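Local coordinates for uncharacterized protein (Sus scrofa, PDB 5BNF) that is the porcine form of CD38, a disulfide-bonded protein that combines a helical part with a part built round a parallel sheet, at residues E56-D59 with L60-K63; S137-W140 with N141-K145. All blocks are in the same frame, centred on the assembly; numbering follows the deposited sequence.

Contact 1. Residues E56-D59 with L60-K63; sequences EDYD and LLMK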
# COMPACT_ATOMS: atom_id res chain seq x y z
N GLU A 56 -1.06 16.10 -1.94
CA GLU A 56 -2.03 16.89 -2.71
C GLU A 56 -1.98 16.67 -4.22
O GLU A 56 -3.02 16.69 -4.88
CB GLU A 56 -1.83 18.38 -2.42
CG GLU A 56 -2.19 18.82 -1.00
CD GLU A 56 -1.37 18.12 0.08
OE1 GLU A 56 -0.21 17.77 -0.18
OE2 GLU A 56 -1.90 17.95 1.20
N ASP A 57 -0.78 16.48 -4.77
CA ASP A 57 -0.65 16.29 -6.21
C ASP A 57 -1.47 15.10 -6.69
O ASP A 57 -1.71 14.95 -7.88
CB ASP A 57 0.81 16.07 -6.62
CG ASP A 57 1.69 17.26 -6.27
OD1 ASP A 57 1.24 18.41 -6.42
OD2 ASP A 57 2.85 17.05 -5.86
N TYR A 58 -1.90 14.25 -5.76
CA TYR A 58 -2.68 13.08 -6.12
C TYR A 58 -4.17 13.17 -5.77
O TYR A 58 -4.90 12.19 -5.91
CB TYR A 58 -2.10 11.83 -5.46
CG TYR A 58 -0.80 11.33 -6.05
CD1 TYR A 58 -0.73 10.90 -7.37
CD2 TYR A 58 0.34 11.22 -5.27
CE1 TYR A 58 0.45 10.37 -7.90
CE2 TYR A 58 1.53 10.70 -5.78
CZ TYR A 58 1.58 10.28 -7.09
OH TYR A 58 2.76 9.78 -7.59
N ASP A 59 -4.62 14.34 -5.32
CA ASP A 59 -6.03 14.49 -4.96
C ASP A 59 -6.93 13.96 -6.08
O ASP A 59 -7.66 12.99 -5.90
CB ASP A 59 -6.38 15.95 -4.68
CG ASP A 59 -5.71 16.47 -3.41
OD1 ASP A 59 -5.35 15.65 -2.55
OD2 ASP A 59 -5.57 17.70 -3.28
N LEU A 60 -6.84 14.59 -7.24
CA LEU A 60 -7.63 14.19 -8.40
C LEU A 60 -7.59 12.67 -8.56
O LEU A 60 -8.63 12.03 -8.70
CB LEU A 60 -7.07 14.87 -9.65
CG LEU A 60 -7.82 14.80 -11.00
CD1 LEU A 60 -8.04 13.36 -11.40
CD2 LEU A 60 -9.15 15.51 -10.89
N LEU A 61 -6.39 12.11 -8.56
CA LEU A 61 -6.24 10.67 -8.74
C LEU A 61 -6.90 9.84 -7.63
O LEU A 61 -7.50 8.81 -7.92
CB LEU A 61 -4.76 10.31 -8.84
CG LEU A 61 -4.46 8.83 -9.11
CD1 LEU A 61 -5.13 8.39 -10.40
CD2 LEU A 61 -2.97 8.64 -9.19
N MET A 62 -6.78 10.27 -6.38
CA MET A 62 -7.38 9.53 -5.28
C MET A 62 -8.89 9.65 -5.30
O MET A 62 -9.60 8.80 -4.75
CB MET A 62 -6.83 10.04 -3.94
CG MET A 62 -5.34 9.82 -3.81
SD MET A 62 -4.91 8.10 -4.12
CE MET A 62 -4.13 7.67 -2.61
N LYS A 63 -9.38 10.71 -5.94
CA LYS A 63 -10.81 10.96 -6.05
C LYS A 63 -11.41 10.08 -7.14
O LYS A 63 -12.45 9.46 -6.95
CB LYS A 63 -11.04 12.44 -6.36
CG LYS A 63 -12.49 12.90 -6.27
CD LYS A 63 -12.59 14.39 -6.54
CE LYS A 63 -13.95 14.94 -6.15
NZ LYS A 63 -14.12 16.36 -6.59
O HOH W 1 -4.14 14.05 -9.03
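Tyr58 and Leu61 lie side by side on the buried flank of this turn, their side chains pointing the same way. The methyl CD2 of Leu61 approaches the tyrosine ring obliquely, 3.7 Å from CD1 and slightly farther from CE1. With its CG anti to the backbone N (chi1 -176°), Leu61 carries its branched end alongside the ring, and the side chain also packs on Ile37 and Phe41 of helix 34-45. The phenol itself is fixed from beyond the turn: Tyr58 OH is hydrogen-bonded to Phe135 O and to Trp111 NE1. Met62 adds a looser touch, its CG 4.2 Å from Tyr58 CB, before its bent chain leads away towards Leu142 and Leu143 of helix 135-149; the side chain also touches Leu102.

The backbone beneath changes its bonding pattern. Asp59 N donates to Glu56 O in a 3-10 turn, whereas Met62 N reaches Tyr58 O, the N-cap carbonyl, at 2.7 Å and nearly along the C=O axis. Lys63 N follows with a bond to Asp59 O of 2.9 Å, less straight at the hydrogen (140°). Between the two patterns sits a water that donates to Asp57 O at 2.8 Å and accepts from Leu61 N at 3.0 Å, bridging the carbonyl and amide that a regular helix would join directly.

The other flank is loose. Asp59 and Lys63 are exposed, and the extended lysine chain leaves the turn after its CB passes Asp59 O. Leu60 likewise sends its end away from the preceding residues, although it meets Ala40. Glu56 is also exposed and pairs with Arg54. A 3-10 turn running through an N-cap into a short alpha-helix, with water inserted in the intervening i to i+4 step, describes the start of helix 59-64.

Contact 2. Residues S137-W140 with N141-K145; sequences SVFW and NLLSK
Both aromatic rings, Phe139 and Trp140, meet the same methyl of Leu143. Leu143 CD2 lies obliquely to each, 3.8 Å from Phe139 CZ and 4.0 Å from Trp140 CZ3. The rings also touch one another: Phe139 CE2 sits over the centre of one indole face, 3.8 Å above its plane, while Trp140 CD1 lies in the plane of the phenyl ring at its edge. The neighbours take different first torsions, Phe139 CG anti to the backbone N (chi1 172°) and Trp140 CG beside it (chi1 -70°), and with these the two rings meet. Phe41 and Trp111 extend the aromatic cluster around Phe139.

Behind the rings runs regular helical bonding. Leu143 N donates to Phe139 O at 2.8 Å, nearly straight, and Asn141 N to Ser137 O at 2.7 Å. Trp140 O is gripped twice by one residue, from opposite faces of its carbonyl plane: by Ser144 N at 3.1 Å and by Ser144 OG at 3.0 Å. The serine hydroxyl thus spends its proton within its own helix, while the side chain packs on Thr172 and Glu177. Serine bonding back to the carbonyl four residues earlier is a familiar feature of alpha-helices, here within helix 135-149.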
# COMPACT_ATOMS: atom_id res chain seq x y z
N SER A 137 7.04 7.01 -3.72
CA SER A 137 6.84 6.84 -2.29
C SER A 137 5.62 7.60 -1.79
O SER A 137 4.84 7.08 -1.00
CB SER A 137 8.09 7.29 -1.55
OG SER A 137 9.19 6.49 -1.93
N VAL A 138 5.45 8.84 -2.24
CA VAL A 138 4.31 9.61 -1.78
C VAL A 138 3.03 8.92 -2.18
O VAL A 138 2.08 8.84 -1.40
CB VAL A 138 4.34 11.02 -2.34
CG1 VAL A 138 2.99 11.68 -2.16
CG2 VAL A 138 5.42 11.82 -1.62
N PHE A 139 3.01 8.40 -3.40
CA PHE A 139 1.85 7.69 -3.88
C PHE A 139 1.53 6.54 -2.92
O PHE A 139 0.50 6.54 -2.25
CB PHE A 139 2.13 7.12 -5.26
CG PHE A 139 1.06 6.20 -5.75
CD1 PHE A 139 -0.15 6.71 -6.18
CD2 PHE A 139 1.24 4.83 -5.73
CE1 PHE A 139 -1.18 5.86 -6.58
CE2 PHE A 139 0.22 3.97 -6.13
CZ PHE A 139 -0.99 4.49 -6.56
N TRP A 140 2.43 5.57 -2.86
CA TRP A 140 2.24 4.41 -2.00
C TRP A 140 1.96 4.76 -0.55
O TRP A 140 1.19 4.08 0.12
CB TRP A 140 3.44 3.48 -2.12
CG TRP A 140 3.50 2.80 -3.45
CD1 TRP A 140 4.42 3.01 -4.43
CD2 TRP A 140 2.60 1.82 -3.94
NE1 TRP A 140 4.15 2.21 -5.51
CE2 TRP A 140 3.03 1.46 -5.24
CE3 TRP A 140 1.46 1.19 -3.42
CZ2 TRP A 140 2.37 0.51 -6.02
CZ3 TRP A 140 0.81 0.24 -4.19
CH2 TRP A 140 1.26 -0.09 -5.48
N ASN A 141 2.59 5.83 -0.06
CA ASN A 141 2.39 6.26 1.31
C ASN A 141 0.96 6.73 1.51
O ASN A 141 0.34 6.44 2.53
CB ASN A 141 3.34 7.41 1.63
CG ASN A 141 4.12 7.17 2.90
OD1 ASN A 141 3.56 7.17 4.00
ND2 ASN A 141 5.42 6.95 2.75
N LEU A 142 0.44 7.47 0.53
CA LEU A 142 -0.92 7.98 0.59
C LEU A 142 -1.96 6.87 0.39
O LEU A 142 -2.98 6.84 1.08
CB LEU A 142 -1.11 9.06 -0.48
CG LEU A 142 -2.52 9.61 -0.66
CD1 LEU A 142 -3.05 10.14 0.68
CD2 LEU A 142 -2.50 10.71 -1.71
N LEU A 143 -1.70 5.96 -0.54
CA LEU A 143 -2.62 4.87 -0.82
C LEU A 143 -2.82 4.04 0.44
O LEU A 143 -3.94 3.70 0.81
CB LEU A 143 -2.06 3.98 -1.93
CG LEU A 143 -3.14 3.16 -2.64
CD1 LEU A 143 -4.22 4.10 -3.13
CD2 LEU A 143 -2.54 2.36 -3.80
N SER A 144 -1.71 3.75 1.11
CA SER A 144 -1.75 2.97 2.34
C SER A 144 -2.54 3.69 3.40
O SER A 144 -3.39 3.10 4.07
CB SER A 144 -0.32 2.71 2.82
OG SER A 144 0.36 1.86 1.92
N LYS A 145 -2.28 4.99 3.56
CA LYS A 145 -2.99 5.78 4.55
C LYS A 145 -4.49 5.72 4.30
O LYS A 145 -5.27 5.49 5.22
CB LYS A 145 -2.53 7.23 4.50
CG LYS A 145 -3.29 8.13 5.46
CD LYS A 145 -2.35 8.82 6.42
CE LYS A 145 -2.56 10.33 6.38
NZ LYS A 145 -2.23 10.91 5.05

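From the N terminus, the chain passes helix 34-45 and reaches contact 1 at the entry to helix 59-64; contact 2 follows much later, along the middle of helix 135-149. Each is local, so neither closes a long loop, and they stand in series without nesting or crossing. They nevertheless pack together in space: Met62 CE touches Leu142 and lies 3.6 Å from Leu143 CD1, while Tyr58 CE2 lies 3.6 Å from Phe139 CA, its ring meeting that of Phe139 edge-to-face. Disulfides join the neighbourhood covalently, Cys51 to Cys131 ahead of the two contacts and Cys71 to Cys152 after them. Helix 101-106 is touched by both contacts.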